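Local coordinates for heme-binding protein A (PDB 3TPA), which is a family 5 solute-binding protein related to the glutathione-binding proteins of ABC importers, though its own ligand is uncertain, at residues A[442-445]-A[446-450]; A[467-470]-A[471-474]. The protein carries 1 engineered substitution. All blocks are in the same frame, centred on the assembly; numbering follows the deposited sequence.

Contact 1. Residues A[442-445]-A[446-450]; sequences DEKF and EALLA
Glu446 N donates to Asp442 O over 2.8 Å, nearly in line with the C=O, and the i to i+4 bonds that follow, among them Leu449 N to Phe445 O, wind residues 443-450 into the first two turns of an α-helix. Asp442 is the N-cap. Its carboxylate folds back so that OD2 takes the N-H of Phe445 at 2.8 Å, met on the anti side and 16° out of the carboxylate plane; a short acidic side chain suits this place because it supplies an acceptor to an amide that has no preceding turn to bond to. A water spans Asp442 N and Glu446 OE1, lying 2.8 Å from the latter. One turn on, Leu449 lays CD1 obliquely against the Phe445 ring, 3.4 Å from CE2. With CG of Phe445 anti to the backbone N (chi1 171°), the ring lies on the same flank of the helix as Leu449, where both are buried. On another flank the aliphatic run of Lys444, an exposed residue, passes Leu448, CE standing 4.2 Å from CD2 in a loose contact. Glu446 is tied by its carboxylate to Ser428 OG and Gln429 N, just beyond helix 420-427. Phe445 packs on Phe427 and Leu449 on Leu423 of that helix, while Leu448 leans on Leu464 of helix 458-475.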
loop_
_atom_site.group_PDB
_atom_site.type_symbol
_atom_site.label_atom_id
_atom_site.label_comp_id
_atom_site.label_asym_id
_atom_site.label_seq_id
_atom_site.Cartn_x
_atom_site.Cartn_y
_atom_site.Cartn_z
ATOM N N ASP A 442 3.576 -24.995 4.046
ATOM C CA ASP A 442 4.045 -26.071 3.187
ATOM C C ASP A 442 5.549 -25.919 2.992
ATOM O O ASP A 442 6.034 -24.829 2.693
ATOM C CB ASP A 442 3.318 -26.054 1.842
ATOM C CG ASP A 442 3.886 -27.058 0.881
ATOM O OD1 ASP A 442 3.516 -28.242 0.978
ATOM O OD2 ASP A 442 4.722 -26.670 0.046
ATOM N N GLU A 443 6.282 -27.014 3.189
ATOM C CA GLU A 443 7.735 -26.956 3.240
ATOM C C GLU A 443 8.307 -26.406 1.954
ATOM O O GLU A 443 9.157 -25.535 1.991
ATOM C CB GLU A 443 8.326 -28.329 3.538
ATOM C CG GLU A 443 9.848 -28.346 3.556
ATOM C CD GLU A 443 10.399 -29.654 4.090
ATOM O OE1 GLU A 443 9.608 -30.616 4.227
ATOM O OE2 GLU A 443 11.615 -29.715 4.383
ATOM N N LYS A 444 7.822 -26.906 0.823
ATOM C CA LYS A 444 8.310 -26.469 -0.479
ATOM C C LYS A 444 7.938 -25.030 -0.761
ATOM O O LYS A 444 8.753 -24.254 -1.253
ATOM C CB LYS A 444 7.763 -27.362 -1.605
ATOM C CG LYS A 444 8.231 -26.926 -2.995
ATOM C CD LYS A 444 9.764 -26.925 -3.124
ATOM C CE LYS A 444 10.186 -26.724 -4.582
ATOM N NZ LYS A 444 11.665 -26.745 -4.800
ATOM N N PHE A 445 6.688 -24.692 -0.455
ATOM C CA PHE A 445 6.173 -23.338 -0.628
ATOM C C PHE A 445 7.055 -22.363 0.161
ATOM O O PHE A 445 7.480 -21.334 -0.361
ATOM C CB PHE A 445 4.701 -23.271 -0.172
ATOM C CG PHE A 445 4.140 -21.875 -0.117
ATOM C CD1 PHE A 445 3.448 -21.346 -1.201
ATOM C CD2 PHE A 445 4.322 -21.087 1.005
ATOM C CE1 PHE A 445 2.950 -20.055 -1.173
ATOM C CE2 PHE A 445 3.823 -19.805 1.048
ATOM C CZ PHE A 445 3.133 -19.287 -0.045
ATOM N N GLU A 446 7.351 -22.700 1.410
ATOM C CA GLU A 446 8.145 -21.803 2.260
ATOM C C GLU A 446 9.561 -21.619 1.704
ATOM O O GLU A 446 10.147 -20.538 1.829
ATOM C CB GLU A 446 8.209 -22.332 3.707
ATOM C CG GLU A 446 8.838 -21.361 4.718
ATOM C CD GLU A 446 7.836 -20.364 5.287
ATOM O OE1 GLU A 446 6.683 -20.747 5.584
ATOM O OE2 GLU A 446 8.199 -19.186 5.445
ATOM N N ALA A 447 10.123 -22.677 1.112
ATOM C CA ALA A 447 11.457 -22.601 0.518
ATOM C C ALA A 447 11.471 -21.708 -0.716
ATOM O O ALA A 447 12.416 -20.938 -0.924
ATOM C CB ALA A 447 11.987 -24.009 0.174
ATOM N N LEU A 448 10.423 -21.803 -1.536
ATOM C CA LEU A 448 10.304 -20.918 -2.691
ATOM C C LEU A 448 10.210 -19.446 -2.269
ATOM O O LEU A 448 10.792 -18.578 -2.917
ATOM C CB LEU A 448 9.104 -21.284 -3.568
ATOM C CG LEU A 448 9.183 -22.638 -4.270
ATOM C CD1 LEU A 448 7.851 -22.978 -4.905
ATOM C CD2 LEU A 448 10.290 -22.609 -5.322
ATOM N N LEU A 449 9.485 -19.158 -1.190
ATOM C CA LEU A 449 9.370 -17.758 -0.747
ATOM C C LEU A 449 10.735 -17.235 -0.314
ATOM O O LEU A 449 11.114 -16.107 -0.630
ATOM C CB LEU A 449 8.372 -17.576 0.407
ATOM C CG LEU A 449 6.889 -17.837 0.163
ATOM C CD1 LEU A 449 6.060 -17.216 1.291
ATOM C CD2 LEU A 449 6.472 -17.256 -1.190
ATOM N N ALA A 450 11.472 -18.057 0.419
ATOM C CA ALA A 450 12.777 -17.631 0.901
ATOM C C ALA A 450 13.757 -17.414 -0.271
ATOM O O ALA A 450 14.444 -16.398 -0.347
ATOM C CB ALA A 450 13.313 -18.634 1.928
HETATM O O HOH W 1 4.385 -21.819 4.349
#

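Contact 2. Residues A[467-470]-A[471-474]; sequences QAVE and IFQQ
Phe472 N points at Ala468 O with an almost straight N-H...O angle of 179°, the donor 3.0 Å away and in the carbonyl plane. Gln473 N reaches Val469 O at 2.8 Å, whereas the bond from Ile471 N to Gln467 O is weak. The side chains of the later turn rest largely on carbonyls of the earlier one. Val469 O lies at the edge of the Phe472 ring, near its plane and 3.6 Å from CD2. Ile471, its CG1 beside the backbone N (chi1 -69°), leans back over the preceding turn and sets CG1 3.7 Å from Gln467 O. Val469 CG1 adds a looser apolar touch to Phe472 CD2 at 4.4 Å. Farther out, Phe472 meets Phe427 and packs on Ile478 and Pro480 of strand 478-491, a setting that suits a large flat apolar group. The NE2 of buried Gln473 is satisfied by Pro329 O. Ala468, small enough to let a neighbouring helix come close, faces Phe445. The helix, its buried face apolar except for Gln473, thus packs on helix 443-453 and, through Phe472, on the six-stranded mixed sheet of a lobe in a family 5 solute-binding protein of the periplasmic binding protein clan.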
loop_
_atom_site.group_PDB
_atom_site.type_symbol
_atom_site.label_atom_id
_atom_site.label_comp_id
_atom_site.label_asym_id
_atom_site.label_seq_id
_atom_site.Cartn_x
_atom_site.Cartn_y
_atom_site.Cartn_z
ATOM N N GLN A 467 5.380 -20.574 -9.133
ATOM C CA GLN A 467 5.436 -21.904 -8.580
ATOM C C GLN A 467 4.855 -21.952 -7.182
ATOM O O GLN A 467 4.091 -22.870 -6.862
ATOM C CB GLN A 467 6.872 -22.426 -8.550
ATOM C CG GLN A 467 7.427 -22.766 -9.910
ATOM C CD GLN A 467 8.795 -23.405 -9.840
ATOM O OE1 GLN A 467 9.327 -23.656 -8.760
ATOM N NE2 GLN A 467 9.365 -23.687 -11.002
ATOM N N ALA A 468 5.231 -20.989 -6.343
ATOM C CA ALA A 468 4.677 -20.899 -4.981
ATOM C C ALA A 468 3.160 -20.727 -4.986
ATOM O O ALA A 468 2.451 -21.359 -4.206
ATOM C CB ALA A 468 5.316 -19.742 -4.216
ATOM N N VAL A 469 2.665 -19.850 -5.856
ATOM C CA VAL A 469 1.224 -19.602 -5.923
ATOM C C VAL A 469 0.452 -20.851 -6.391
ATOM O O VAL A 469 -0.625 -21.127 -5.907
ATOM C CB VAL A 469 0.896 -18.363 -6.790
ATOM C CG1 VAL A 469 -0.586 -18.315 -7.116
ATOM C CG2 VAL A 469 1.319 -17.105 -6.049
ATOM N N GLU A 470 1.017 -21.642 -7.297
ATOM C CA GLU A 470 0.349 -22.873 -7.731
ATOM C C GLU A 470 0.185 -23.853 -6.563
ATOM O O GLU A 470 -0.831 -24.540 -6.445
ATOM C CB GLU A 470 1.114 -23.526 -8.889
ATOM C CG GLU A 470 1.014 -22.765 -10.211
ATOM C CD GLU A 470 -0.013 -23.357 -11.171
ATOM O OE1 GLU A 470 -0.798 -24.238 -10.760
ATOM O OE2 GLU A 470 -0.034 -22.940 -12.350
ATOM N N ILE A 471 1.183 -23.913 -5.689
ATOM C CA ILE A 471 1.092 -24.776 -4.509
ATOM C C ILE A 471 0.024 -24.262 -3.542
ATOM O O ILE A 471 -0.842 -25.019 -3.066
ATOM C CB ILE A 471 2.446 -24.894 -3.774
ATOM C CG1 ILE A 471 3.453 -25.694 -4.611
ATOM C CG2 ILE A 471 2.258 -25.527 -2.389
ATOM C CD1 ILE A 471 4.895 -25.626 -4.081
ATOM N N PHE A 472 0.085 -22.971 -3.251
ATOM C CA PHE A 472 -0.977 -22.329 -2.459
ATOM C C PHE A 472 -2.378 -22.621 -3.031
ATOM O O PHE A 472 -3.289 -23.008 -2.305
ATOM C CB PHE A 472 -0.767 -20.814 -2.378
ATOM C CG PHE A 472 -2.053 -20.042 -2.259
ATOM C CD1 PHE A 472 -2.731 -19.971 -1.045
ATOM C CD2 PHE A 472 -2.609 -19.417 -3.377
ATOM C CE1 PHE A 472 -3.942 -19.251 -0.947
ATOM C CE2 PHE A 472 -3.809 -18.725 -3.290
ATOM C CZ PHE A 472 -4.475 -18.638 -2.074
ATOM N N GLN A 473 -2.550 -22.441 -4.334
ATOM C CA GLN A 473 -3.874 -22.634 -4.949
ATOM C C GLN A 473 -4.380 -24.073 -4.818
ATOM O O GLN A 473 -5.539 -24.293 -4.503
ATOM C CB GLN A 473 -3.873 -22.188 -6.419
ATOM C CG GLN A 473 -5.276 -22.137 -7.079
ATOM C CD GLN A 473 -6.165 -20.989 -6.564
ATOM O OE1 GLN A 473 -5.917 -20.416 -5.508
ATOM N NE2 GLN A 473 -7.198 -20.652 -7.326
ATOM N N GLN A 474 -3.488 -25.042 -5.037
ATOM C CA GLN A 474 -3.802 -26.463 -4.901
ATOM C C GLN A 474 -4.370 -26.796 -3.521
ATOM O O GLN A 474 -5.190 -27.694 -3.373
ATOM C CB GLN A 474 -2.536 -27.303 -5.160
ATOM C CG GLN A 474 -2.137 -27.373 -6.633
ATOM C CD GLN A 474 -0.739 -27.938 -6.871
ATOM O OE1 GLN A 474 0.124 -27.922 -5.988
ATOM N NE2 GLN A 474 -0.509 -28.427 -8.085
#

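Contacts 1 and 2 belong to successive helices, 443-453 and 458-475, whose flanks meet: the Phe445 ring carbon CD1 comes to 3.2 Å from Ala468 O, and Leu448 CD1 packs on the backbone of Ala468. Their centres are about 10 Å apart. Both are partly buried, but contact 1 lies at a helix start, where a carboxylate cap and a water supplement the backbone bonds, while contact 2 is late in its helix and relies on main-chain bonds, apolar packing and a glutamine amide bonded to a loop carbonyl. Both share Phe427 as an aromatic neighbour. Contact 2 also reaches strand 478-491, whereas contact 1 joins helix 420-427 to helix 458-475.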